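Local coordinates for alpha-amylase (Eisenia fetida, PDB 6M4K), which probably hydrolyses internal alpha-1,4-glucosidic linkages of starch-like polysaccharides, as a cold-active family 13 glycoside hydrolase that uses calcium and chloride, at residues 311-316 against 348-353; 373-376 against 381-384. All blocks are in the same frame, centred on the assembly; numbering follows the deposited sequence. Where two conformers were deposited one is given.

Interaction 1. Residues 311-316 against 348-353; sequences GGFGTI and WPRNIV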
loop_
_atom_site.group_PDB
_atom_site.type_symbol
_atom_site.label_atom_id
_atom_site.label_comp_id
_atom_site.label_asym_id
_atom_site.label_seq_id
_atom_site.Cartn_x
_atom_site.Cartn_y
_atom_site.Cartn_z
ATOM N N GLY A 311 6.636 12.154 12.254
ATOM C CA GLY A 311 5.699 13.245 12.304
ATOM C C GLY A 311 4.391 12.906 12.970
ATOM O O GLY A 311 3.591 13.816 13.218
ATOM N N GLY A 312 4.142 11.630 13.265
ATOM C CA GLY A 312 2.952 11.256 14.012
ATOM C C GLY A 312 1.714 11.481 13.177
ATOM O O GLY A 312 1.523 10.847 12.136
ATOM N N PHE A 313 0.882 12.453 13.556
ATOM C CA PHE A 313 -0.322 12.776 12.794
ATOM C C PHE A 313 -0.206 14.060 11.970
ATOM O O PHE A 313 -1.205 14.507 11.394
ATOM C CB PHE A 313 -1.541 12.845 13.720
ATOM C CG PHE A 313 -2.110 11.500 14.077
ATOM C CD1 PHE A 313 -2.855 10.787 13.156
ATOM C CD2 PHE A 313 -1.908 10.954 15.332
ATOM C CE1 PHE A 313 -3.385 9.551 13.473
ATOM C CE2 PHE A 313 -2.439 9.714 15.655
ATOM C CZ PHE A 313 -3.175 9.017 14.723
ATOM N N GLY A 314 0.980 14.647 11.879
ATOM C CA GLY A 314 1.125 15.969 11.305
ATOM C C GLY A 314 1.589 16.067 9.863
ATOM O O GLY A 314 1.709 17.179 9.346
ATOM N N THR A 315 1.821 14.942 9.193
ATOM C CA THR A 315 2.452 14.882 7.871
ATOM C C THR A 315 1.686 13.957 6.931
ATOM O O THR A 315 1.263 14.374 5.847
ATOM C CB THR A 315 3.921 14.441 7.960
ATOM O OG1 THR A 315 4.704 15.477 8.571
ATOM C CG2 THR A 315 4.488 14.156 6.570
ATOM N N ILE A 316 1.489 12.700 7.337
ATOM C CA ILE A 316 0.797 11.744 6.480
ATOM C C ILE A 316 -0.634 12.202 6.222
ATOM O O ILE A 316 -1.333 12.674 7.129
ATOM C CB ILE A 316 0.849 10.346 7.119
ATOM C CG1 ILE A 316 2.298 9.861 7.269
ATOM C CG2 ILE A 316 0.035 9.345 6.300
ATOM C CD1 ILE A 316 3.092 9.830 5.954
ATOM N N TRP A 348 -12.688 4.260 12.334
ATOM C CA TRP A 348 -12.555 3.881 13.731
ATOM C C TRP A 348 -12.554 5.161 14.547
ATOM O O TRP A 348 -12.371 6.251 13.995
ATOM C CB TRP A 348 -11.280 3.052 13.978
ATOM C CG TRP A 348 -10.008 3.855 14.119
ATOM C CD1 TRP A 348 -9.408 4.254 15.289
ATOM C CD2 TRP A 348 -9.169 4.340 13.056
ATOM N NE1 TRP A 348 -8.253 4.958 15.013
ATOM C CE2 TRP A 348 -8.090 5.027 13.653
ATOM C CE3 TRP A 348 -9.226 4.256 11.656
ATOM C CZ2 TRP A 348 -7.084 5.625 12.904
ATOM C CZ3 TRP A 348 -8.213 4.853 10.913
ATOM C CH2 TRP A 348 -7.164 5.531 11.543
ATOM N N PRO A 349 -12.819 5.070 15.893
ATOM C CA PRO A 349 -12.930 6.313 16.685
ATOM C C PRO A 349 -11.570 6.906 17.028
ATOM O O PRO A 349 -11.126 6.929 18.187
ATOM C CB PRO A 349 -13.702 5.838 17.923
ATOM C CG PRO A 349 -13.241 4.431 18.102
ATOM C CD PRO A 349 -13.133 3.875 16.697
ATOM N N ARG A 350 -10.870 7.394 15.998
ATOM C CA ARG A 350 -9.571 8.019 16.210
ATOM C C ARG A 350 -9.694 9.117 17.257
ATOM O O ARG A 350 -10.595 9.956 17.185
ATOM C CB ARG A 350 -9.055 8.608 14.889
ATOM C CG ARG A 350 -7.609 9.108 14.961
ATOM C CD ARG A 350 -7.162 9.783 13.667
ATOM N NE ARG A 350 -7.767 11.105 13.569
ATOM C CZ ARG A 350 -7.412 12.039 12.696
ATOM N NH1 ARG A 350 -6.453 11.797 11.811
ATOM N NH2 ARG A 350 -8.007 13.225 12.711
ATOM N N ASN A 351 -8.779 9.110 18.221
ATOM C CA ASN A 351 -8.928 9.941 19.419
ATOM C C ASN A 351 -7.524 10.357 19.866
ATOM O O ASN A 351 -6.890 9.677 20.672
ATOM C CB ASN A 351 -9.658 9.160 20.505
ATOM C CG ASN A 351 -9.964 9.999 21.716
ATOM O OD1 ASN A 351 -10.692 10.978 21.616
ATOM N ND2 ASN A 351 -9.416 9.627 22.856
ATOM N N ILE A 352 -7.036 11.461 19.299
ATOM C CA ILE A 352 -5.638 11.845 19.479
ATOM C C ILE A 352 -5.480 12.625 20.778
ATOM O O ILE A 352 -6.093 13.682 20.963
ATOM C CB ILE A 352 -5.105 12.626 18.266
ATOM C CG1 ILE A 352 -5.212 11.753 17.011
ATOM C CG2 ILE A 352 -3.651 13.053 18.502
ATOM C CD1 ILE A 352 -5.111 12.532 15.705
ATOM N N VAL A 353 -4.657 12.101 21.676
ATOM C CA VAL A 353 -4.392 12.707 22.976
ATOM C C VAL A 353 -2.884 12.724 23.146
ATOM O O VAL A 353 -2.235 11.674 23.077
ATOM C CB VAL A 353 -5.063 11.914 24.115
ATOM C CG1 VAL A 353 -4.740 12.528 25.473
ATOM C CG2 VAL A 353 -6.568 11.846 23.894
#
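In the conformer described, the phenyl ring of Phe313 receives the tip of Ile352 on one face: CD1 of Ile352 stands 3.6 Å from the centroid of the Phe313 ring and 14° off its normal, a CH-pi contact. The two side chains come from opposite directions, and the isoleucine lays its longer branch across the ring, its CG1 reaching CE2 of Phe313 at 3.7 Å. With CG1 anti to the carbonyl carbon and CD1 extended beyond it, Ile352 delivers a slim methyl end where a flat aromatic face can take it. Arg350 adds the second contact through its aliphatic part: its CD lies 3.8 Å from CE1 of Phe313, met obliquely as the two side chains slide past each other. Ring and guanidinium planes are 78° apart, so the two are not stacked. A bend at chi3 (75°) swings the guanidinium off the line of the chain, bringing NH1 of Arg350 to 4.0 Å from CD1 of Phe313. CD1 of Ile352 also lies above one face of the guanidinium, offset toward its rim.

In the family 13 TIM barrel, residues 311-316 belong to the loop after the seventh barrel strand, 295-297, and residues 348-353 follow the eighth, 339-344; the contact therefore joins two neighbouring barrel loops at the surface. Phe313 is carried at the third position of a type II' turn from Gly311 to Gly314, closed by Gly314 N to Gly311 O at 3.0 Å. Gly312 occupies the second position, whose positive phi suits a residue without a side chain. Across from Phe313, Ile352 begins a short strand paired antiparallel with 356-357. Further back, CB of Arg350 rests 3.5 Å above the plane of the Trp348 indole, whose NE1 is hydrogen-bonded to Asp357, while Phe320 makes a cation-pi contact with the arginine.

Interaction 2. Residues 373-376 against 381-384; sequences KDVE and EWIC. With SO4 (sulfate ion), chain E.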
loop_
_atom_site.group_PDB
_atom_site.type_symbol
_atom_site.label_atom_id
_atom_site.label_comp_id
_atom_site.label_asym_id
_atom_site.label_seq_id
_atom_site.Cartn_x
_atom_site.Cartn_y
_atom_site.Cartn_z
ATOM N N LYS A 373 -17.559 -7.657 9.702
ATOM C CA LYS A 373 -18.778 -7.450 8.936
ATOM C C LYS A 373 -18.510 -7.540 7.444
ATOM O O LYS A 373 -17.407 -7.247 6.967
ATOM C CB LYS A 373 -19.340 -6.057 9.192
ATOM C CG LYS A 373 -19.868 -5.825 10.576
ATOM C CD LYS A 373 -20.517 -4.458 10.582
ATOM C CE LYS A 373 -20.781 -3.998 11.973
ATOM N NZ LYS A 373 -21.567 -2.730 11.962
ATOM N N ASP A 374 -19.549 -7.911 6.697
ATOM C CA ASP A 374 -19.542 -7.734 5.254
ATOM C C ASP A 374 -19.312 -6.268 4.922
ATOM O O ASP A 374 -19.843 -5.367 5.583
ATOM C CB ASP A 374 -20.892 -8.148 4.656
ATOM C CG ASP A 374 -21.101 -9.651 4.633
ATOM O OD1 ASP A 374 -20.170 -10.419 4.937
ATOM O OD2 ASP A 374 -22.235 -10.071 4.302
ATOM N N VAL A 375 -18.522 -6.019 3.881
ATOM C CA VAL A 375 -18.266 -4.649 3.462
ATOM C C VAL A 375 -19.511 -4.042 2.833
ATOM O O VAL A 375 -20.180 -4.665 1.998
ATOM C CB VAL A 375 -17.102 -4.609 2.457
ATOM C CG1 VAL A 375 -16.960 -3.216 1.870
ATOM C CG2 VAL A 375 -15.817 -5.046 3.123
ATOM N N GLU A 376 -19.807 -2.806 3.214
ATOM C CA GLU A 376 -20.752 -1.959 2.493
ATOM C C GLU A 376 -20.084 -0.601 2.341
ATOM O O GLU A 376 -19.940 0.139 3.317
ATOM C CB GLU A 376 -22.087 -1.827 3.226
ATOM C CG GLU A 376 -23.089 -0.991 2.442
ATOM C CD GLU A 376 -24.390 -0.767 3.181
ATOM O OE1 GLU A 376 -24.718 -1.573 4.075
ATOM O OE2 GLU A 376 -25.085 0.222 2.867
ATOM N N GLU A 381 -18.566 3.138 7.910
ATOM C CA GLU A 381 -17.678 2.149 8.504
ATOM C C GLU A 381 -16.581 1.702 7.555
ATOM O O GLU A 381 -15.428 1.593 7.975
ATOM C CB GLU A 381 -18.469 0.928 8.984
ATOM C CG GLU A 381 -19.593 1.306 9.952
ATOM C CD GLU A 381 -20.467 0.132 10.311
ATOM O OE1 GLU A 381 -19.948 -0.854 10.867
ATOM O OE2 GLU A 381 -21.690 0.205 10.054
ATOM N N TRP A 382 -16.916 1.430 6.295
ATOM C CA TRP A 382 -15.925 1.106 5.276
ATOM C C TRP A 382 -15.707 2.332 4.399
ATOM O O TRP A 382 -16.656 2.858 3.809
ATOM C CB TRP A 382 -16.404 -0.086 4.452
ATOM C CG TRP A 382 -16.610 -1.314 5.279
ATOM C CD1 TRP A 382 -17.799 -1.755 5.832
ATOM C CD2 TRP A 382 -15.607 -2.266 5.684
ATOM N NE1 TRP A 382 -17.585 -2.918 6.531
ATOM C CE2 TRP A 382 -16.254 -3.255 6.454
ATOM C CE3 TRP A 382 -14.224 -2.385 5.461
ATOM C CZ2 TRP A 382 -15.572 -4.344 6.997
ATOM C CZ3 TRP A 382 -13.548 -3.472 6.004
ATOM C CH2 TRP A 382 -14.222 -4.438 6.761
ATOM N N ILE A 383 -14.452 2.782 4.307
ATOM C CA ILE A 383 -14.150 4.021 3.592
ATOM C C ILE A 383 -14.115 3.797 2.082
ATOM O O ILE A 383 -14.595 4.633 1.307
ATOM C CB ILE A 383 -12.831 4.619 4.116
ATOM C CG1 ILE A 383 -12.887 4.792 5.643
ATOM C CG2 ILE A 383 -12.504 5.932 3.400
ATOM C CD1 ILE A 383 -14.052 5.671 6.154
ATOM N N CYS A 384 -13.507 2.687 1.647
ATOM C CA CYS A 384 -13.448 2.301 0.231
ATOM C C CYS A 384 -12.853 3.386 -0.668
ATOM O O CYS A 384 -13.426 3.741 -1.695
ATOM C CB CYS A 384 -14.815 1.864 -0.287
ATOM S SG CYS A 384 -15.474 0.410 0.533
HETATM S S SO4 E . -23.092 -8.022 8.599
HETATM O O1 SO4 E . -22.929 -6.577 8.674
HETATM O O2 SO4 E . -21.945 -8.658 7.953
HETATM O O3 SO4 E . -24.303 -8.320 7.837
HETATM O O4 SO4 E . -23.222 -8.558 9.949
HETATM O O HOH W 1 -23.590 -1.843 9.705
#
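Glu381 and Lys373 meet through a salt bridge, Lys373 NZ donating to Glu381 OE1 at 2.7 Å. The ammonium approaches the syn lone pair of OE1, on the side of the other carboxylate oxygen, and a water joins the same two groups, accepting from NZ and donating to OE2. The side chains cross at about a right angle; Lys373, extended beyond CG, has the length to bring its charge to the glutamate, while its CE also lies 3.4 Å from OE1 of Glu381.

Next in sequence, Trp382 supplies the broad apolar surface of the contact. Val375 sets CG2 over the six-membered ring, 3.6 Å from its centroid and only 6° off the normal, a CH-pi contact over the ring centre. CG1 of Val375, anti to the backbone N (chi1 172°), leans instead toward the pyrrole side, 3.9 Å from CG of Trp382. A branched residue thus spreads its two methyls over one indole, and its CA also lies over that face. The loop backbone follows the indole as well, with Lys373 O 3.4 Å from CZ2 of Trp382. Both segments belong to one excursion between strand 356-357 and helix 389-401 of the catalytic TIM-barrel domain, so the chain doubles back on itself. Trp25 meets the indole edge-to-face, and OD1 of Asn379 accepts the backbone N-H groups of Glu381 and Trp382.

At Cys384 the sulfur lies 4.1 Å from CG1 of Val375 and is joined covalently to Cys377, a disulfide that closes the short loop from Cys377 to Cys384. On the other segment, Asp374 N gives its hydrogen to O2 of a sulfate, probably from the crystallisation liquor, at 2.8 Å, while the carboxylate of Asp374 forms a salt bridge with Lys26.

Both contacts lie in the catalytic domain, away from the calcium site, with centres 21 Å apart and nearest atoms about 6 Å apart, and they follow one another along the chain. Interaction 1 is a surface contact bridging loops of two adjacent barrel strands, with no hydrogen bond between its segments. Interaction 2 is partly buried and local, only four residues separating its segments, and covers about twice the area, 319 against 153 Å². Each sets an aliphatic methyl over an aromatic face, but the ring is a partly exposed phenylalanine in the first and a buried tryptophan in the second, where an ion pair joins the segments and a disulfide to Cys377, just after residue 376, fixes the loop between them.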